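Local coordinates for kinetochore protein Mis16 (Schizosaccharomyces japonicus, PDB 4XYH), which binds histone H4 and the CENP-A chaperone Scm3 as a WD-repeat kinetochore protein, probably to help deliver CENP-A to centromeres, at residues A148-D160 with H174-L188. Residues are numbered along the deposited sequence; the frame is centred on the assembly and turned at random.
Sequences ATLGLNGNGYIFD and HQACLRHHTSEGFGL
With chi1 at 53°, CG of His174 sits between its own backbone N and carbonyl carbon, and this turn sets the imidazole beside Tyr157, whose CG lies anti to its carbonyl carbon. Tyr157 CD1 stands over the centre of the imidazole, 3.4 Å from His174 ND1, although the two ring planes are inclined at 44°. The CB of His174 meanwhile lies over a face of the Phe159 ring, 3.9 Å from its centroid, in a CH-pi contact. With an alanine here, the imidazole against Tyr157 CD1 and CE1 would be lost, which would probably leave a gap beside that ring.

Next along the chain, Gln175 and Ala176 both face Ile158 in a classic beta bulge, and Ile158 O accepts from both backbone N atoms, the bond from Gln175 N being 2.8 Å. The side chain of Gln175, bent at chi2 (61°), curls back so that OE1 takes the Asp160 N-H on an in-plane lone pair at 3.0 Å; Tyr164 also bonds this oxygen. These pairings join the third and fourth strands of a beta-propeller blade, 156-160 and 176-178, which run antiparallel.

On the sheet face opposite Tyr157 and Cys177, Ala176 CB packs 3.8 Å from Ile158 CB, and Leu178 CD1 lies over Gly156, where a CB would clash. Beyond the strands the chain of 174-188 passes into the next blade: Glu184 OE2 receives Asn153 N through its anti lone pair, a water links Gly151 O to Gly185 N, and Leu150 CD1 reaches 4.2 Å from Leu188 CB, where the second strand of one blade meets the innermost strand of the next.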
# COMPACT_ATOMS: atom_id res chain seq x y z
N ALA A 148 0.33 13.11 -3.68
CA ALA A 148 -0.90 12.86 -4.43
C ALA A 148 -1.85 12.04 -3.56
O ALA A 148 -1.40 11.19 -2.80
CB ALA A 148 -0.61 12.14 -5.73
N THR A 149 -3.15 12.30 -3.66
CA THR A 149 -4.14 11.47 -2.95
C THR A 149 -5.31 11.16 -3.85
O THR A 149 -5.48 11.80 -4.87
CB THR A 149 -4.72 12.14 -1.67
OG1 THR A 149 -5.70 13.12 -2.03
CG2 THR A 149 -3.64 12.77 -0.80
N LEU A 150 -6.12 10.18 -3.44
CA LEU A 150 -7.43 9.92 -4.05
C LEU A 150 -8.53 10.21 -3.04
O LEU A 150 -8.52 9.65 -1.93
CB LEU A 150 -7.55 8.48 -4.51
CG LEU A 150 -7.04 8.11 -5.90
CD1 LEU A 150 -7.08 6.57 -6.07
CD2 LEU A 150 -7.86 8.83 -6.98
N GLY A 151 -9.49 11.05 -3.40
CA GLY A 151 -10.49 11.48 -2.45
C GLY A 151 -11.91 11.45 -2.95
O GLY A 151 -12.30 10.53 -3.67
N LEU A 152 -12.68 12.47 -2.56
CA LEU A 152 -14.11 12.58 -2.86
C LEU A 152 -14.43 12.27 -4.32
O LEU A 152 -13.83 12.84 -5.24
CB LEU A 152 -14.61 13.97 -2.51
CG LEU A 152 -16.10 14.24 -2.71
CD1 LEU A 152 -16.92 13.44 -1.70
CD2 LEU A 152 -16.38 15.73 -2.57
N ASN A 153 -15.35 11.33 -4.49
CA ASN A 153 -15.87 10.91 -5.80
C ASN A 153 -14.82 10.44 -6.82
O ASN A 153 -15.13 10.31 -8.01
CB ASN A 153 -16.70 12.04 -6.43
CG ASN A 153 -17.90 12.45 -5.56
OD1 ASN A 153 -18.25 13.63 -5.50
ND2 ASN A 153 -18.53 11.48 -4.88
N GLY A 154 -13.60 10.17 -6.36
CA GLY A 154 -12.53 9.77 -7.25
C GLY A 154 -11.70 10.93 -7.81
O GLY A 154 -10.83 10.71 -8.67
N ASN A 155 -11.96 12.15 -7.35
CA ASN A 155 -11.02 13.24 -7.63
C ASN A 155 -9.64 12.85 -7.12
O ASN A 155 -9.52 12.32 -6.02
CB ASN A 155 -11.44 14.56 -6.95
CG ASN A 155 -12.77 15.12 -7.45
OD1 ASN A 155 -13.11 14.98 -8.62
ND2 ASN A 155 -13.50 15.77 -6.57
N GLY A 156 -8.59 13.12 -7.90
CA GLY A 156 -7.24 13.08 -7.35
C GLY A 156 -6.92 14.44 -6.75
O GLY A 156 -7.55 15.43 -7.13
N TYR A 157 -5.97 14.50 -5.82
CA TYR A 157 -5.53 15.79 -5.29
C TYR A 157 -4.01 15.87 -5.18
O TYR A 157 -3.32 14.87 -4.98
CB TYR A 157 -6.16 16.07 -3.92
CG TYR A 157 -7.67 16.18 -3.96
CD1 TYR A 157 -8.29 17.36 -4.34
CD2 TYR A 157 -8.48 15.09 -3.62
CE1 TYR A 157 -9.67 17.47 -4.39
CE2 TYR A 157 -9.87 15.19 -3.67
CZ TYR A 157 -10.45 16.38 -4.05
OH TYR A 157 -11.81 16.49 -4.11
N ILE A 158 -3.48 17.08 -5.33
CA ILE A 158 -2.07 17.31 -5.14
C ILE A 158 -1.83 18.33 -4.03
O ILE A 158 -2.51 19.36 -3.96
CB ILE A 158 -1.41 17.81 -6.41
CG1 ILE A 158 -1.70 16.82 -7.56
CG2 ILE A 158 0.08 17.96 -6.18
CD1 ILE A 158 -1.00 15.46 -7.44
N PHE A 159 -0.88 18.02 -3.16
CA PHE A 159 -0.50 18.90 -2.05
C PHE A 159 0.99 19.18 -2.15
O PHE A 159 1.77 18.27 -2.41
CB PHE A 159 -0.80 18.25 -0.70
CG PHE A 159 -2.26 17.91 -0.48
CD1 PHE A 159 -2.83 16.79 -1.08
CD2 PHE A 159 -3.05 18.69 0.36
CE1 PHE A 159 -4.16 16.47 -0.86
CE2 PHE A 159 -4.38 18.37 0.58
CZ PHE A 159 -4.93 17.25 -0.03
N ASP A 160 1.40 20.43 -1.96
CA ASP A 160 2.82 20.78 -1.90
C ASP A 160 3.18 21.20 -0.47
O ASP A 160 2.87 22.32 -0.07
CB ASP A 160 3.13 21.91 -2.90
CG ASP A 160 4.60 22.27 -2.95
OD1 ASP A 160 5.41 21.77 -2.13
OD2 ASP A 160 4.97 23.07 -3.83
N HIS A 174 -5.87 21.39 -0.74
CA HIS A 174 -5.02 20.93 -1.85
C HIS A 174 -4.67 22.05 -2.82
O HIS A 174 -5.41 23.03 -2.93
CB HIS A 174 -5.73 19.82 -2.61
CG HIS A 174 -7.10 20.22 -3.05
ND1 HIS A 174 -8.22 20.00 -2.27
CD2 HIS A 174 -7.52 20.92 -4.13
CE1 HIS A 174 -9.28 20.50 -2.89
NE2 HIS A 174 -8.88 21.08 -4.01
N GLN A 175 -3.59 21.86 -3.57
CA GLN A 175 -3.13 22.83 -4.55
C GLN A 175 -3.58 22.51 -5.98
O GLN A 175 -3.60 23.39 -6.84
CB GLN A 175 -1.60 22.93 -4.49
CG GLN A 175 -1.09 23.77 -3.33
CD GLN A 175 -1.50 23.22 -1.95
OE1 GLN A 175 -0.93 22.23 -1.48
NE2 GLN A 175 -2.49 23.84 -1.33
N ALA A 176 -3.91 21.25 -6.25
CA ALA A 176 -4.45 20.86 -7.56
C ALA A 176 -5.49 19.77 -7.36
O ALA A 176 -5.43 19.00 -6.41
CB ALA A 176 -3.36 20.38 -8.50
N CYS A 177 -6.46 19.71 -8.27
CA CYS A 177 -7.45 18.66 -8.29
C CYS A 177 -7.41 17.94 -9.62
O CYS A 177 -7.53 18.57 -10.67
CB CYS A 177 -8.85 19.23 -8.04
SG CYS A 177 -10.12 17.97 -8.11
N LEU A 178 -7.21 16.62 -9.59
CA LEU A 178 -7.20 15.80 -10.80
C LEU A 178 -8.62 15.35 -11.13
O LEU A 178 -9.17 14.50 -10.43
CB LEU A 178 -6.30 14.59 -10.63
CG LEU A 178 -4.97 14.91 -9.93
CD1 LEU A 178 -4.25 13.62 -9.63
CD2 LEU A 178 -4.11 15.81 -10.80
N ARG A 179 -9.21 15.91 -12.18
CA ARG A 179 -10.65 15.76 -12.39
C ARG A 179 -11.09 14.92 -13.57
O ARG A 179 -11.55 15.48 -14.56
CB ARG A 179 -11.32 17.12 -12.58
CG ARG A 179 -10.80 18.19 -11.72
CD ARG A 179 -11.83 19.29 -11.57
NE ARG A 179 -12.84 18.90 -10.59
CZ ARG A 179 -13.08 19.52 -9.44
NH1 ARG A 179 -12.42 20.61 -9.07
NH2 ARG A 179 -14.03 19.03 -8.66
N HIS A 180 -11.00 13.60 -13.46
CA HIS A 180 -11.67 12.75 -14.44
C HIS A 180 -12.59 11.67 -13.88
O HIS A 180 -13.69 11.44 -14.38
CB HIS A 180 -10.66 12.06 -15.34
CG HIS A 180 -11.23 11.63 -16.66
ND1 HIS A 180 -11.70 10.36 -16.89
CD2 HIS A 180 -11.38 12.32 -17.83
CE1 HIS A 180 -12.14 10.28 -18.14
NE2 HIS A 180 -11.95 11.44 -18.72
N HIS A 181 -12.10 10.95 -12.89
CA HIS A 181 -12.81 9.81 -12.33
C HIS A 181 -14.20 10.17 -11.83
O HIS A 181 -14.41 11.29 -11.34
CB HIS A 181 -11.98 9.19 -11.20
CG HIS A 181 -10.77 8.46 -11.68
ND1 HIS A 181 -10.85 7.33 -12.47
CD2 HIS A 181 -9.44 8.68 -11.48
CE1 HIS A 181 -9.63 6.90 -12.75
NE2 HIS A 181 -8.76 7.70 -12.16
N THR A 182 -15.13 9.21 -11.93
CA THR A 182 -16.52 9.42 -11.52
C THR A 182 -16.94 8.57 -10.31
O THR A 182 -18.02 8.76 -9.76
CB THR A 182 -17.48 9.13 -12.69
OG1 THR A 182 -17.15 7.87 -13.28
CG2 THR A 182 -17.34 10.22 -13.76
N SER A 183 -16.07 7.65 -9.89
CA SER A 183 -16.26 6.90 -8.65
C SER A 183 -14.97 6.87 -7.83
O SER A 183 -13.89 6.92 -8.38
CB SER A 183 -16.68 5.45 -8.93
OG SER A 183 -18.00 5.39 -9.43
N GLU A 184 -15.10 6.75 -6.51
CA GLU A 184 -13.93 6.64 -5.65
C GLU A 184 -13.10 5.40 -5.97
O GLU A 184 -13.60 4.46 -6.60
CB GLU A 184 -14.36 6.64 -4.19
CG GLU A 184 -14.91 8.01 -3.82
CD GLU A 184 -15.44 8.11 -2.41
OE1 GLU A 184 -15.51 7.08 -1.70
OE2 GLU A 184 -15.80 9.26 -2.03
N GLY A 185 -11.84 5.41 -5.55
CA GLY A 185 -10.95 4.30 -5.83
C GLY A 185 -9.70 4.31 -4.97
O GLY A 185 -9.53 5.19 -4.12
N PHE A 186 -8.83 3.32 -5.20
CA PHE A 186 -7.68 3.10 -4.35
C PHE A 186 -6.40 2.90 -5.16
O PHE A 186 -5.34 2.68 -4.58
CB PHE A 186 -7.90 1.88 -3.45
CG PHE A 186 -8.96 2.09 -2.42
CD1 PHE A 186 -10.29 1.84 -2.71
CD2 PHE A 186 -8.62 2.53 -1.14
CE1 PHE A 186 -11.29 2.03 -1.74
CE2 PHE A 186 -9.59 2.72 -0.16
CZ PHE A 186 -10.93 2.48 -0.47
N GLY A 187 -6.50 2.95 -6.48
CA GLY A 187 -5.34 2.76 -7.33
C GLY A 187 -4.62 4.07 -7.59
O GLY A 187 -5.19 5.00 -8.18
N LEU A 188 -3.37 4.14 -7.16
CA LEU A 188 -2.59 5.38 -7.25
C LEU A 188 -1.09 5.07 -7.23
O LEU A 188 -0.62 4.32 -6.39
CB LEU A 188 -2.93 6.32 -6.09
CG LEU A 188 -2.06 7.58 -5.92
CD1 LEU A 188 -2.26 8.52 -7.08
CD2 LEU A 188 -2.42 8.29 -4.62
O HOH W 1 -11.36 8.04 -4.12
O HOH W 2 -10.02 11.93 -11.03
O HOH W 3 -12.85 13.66 -11.18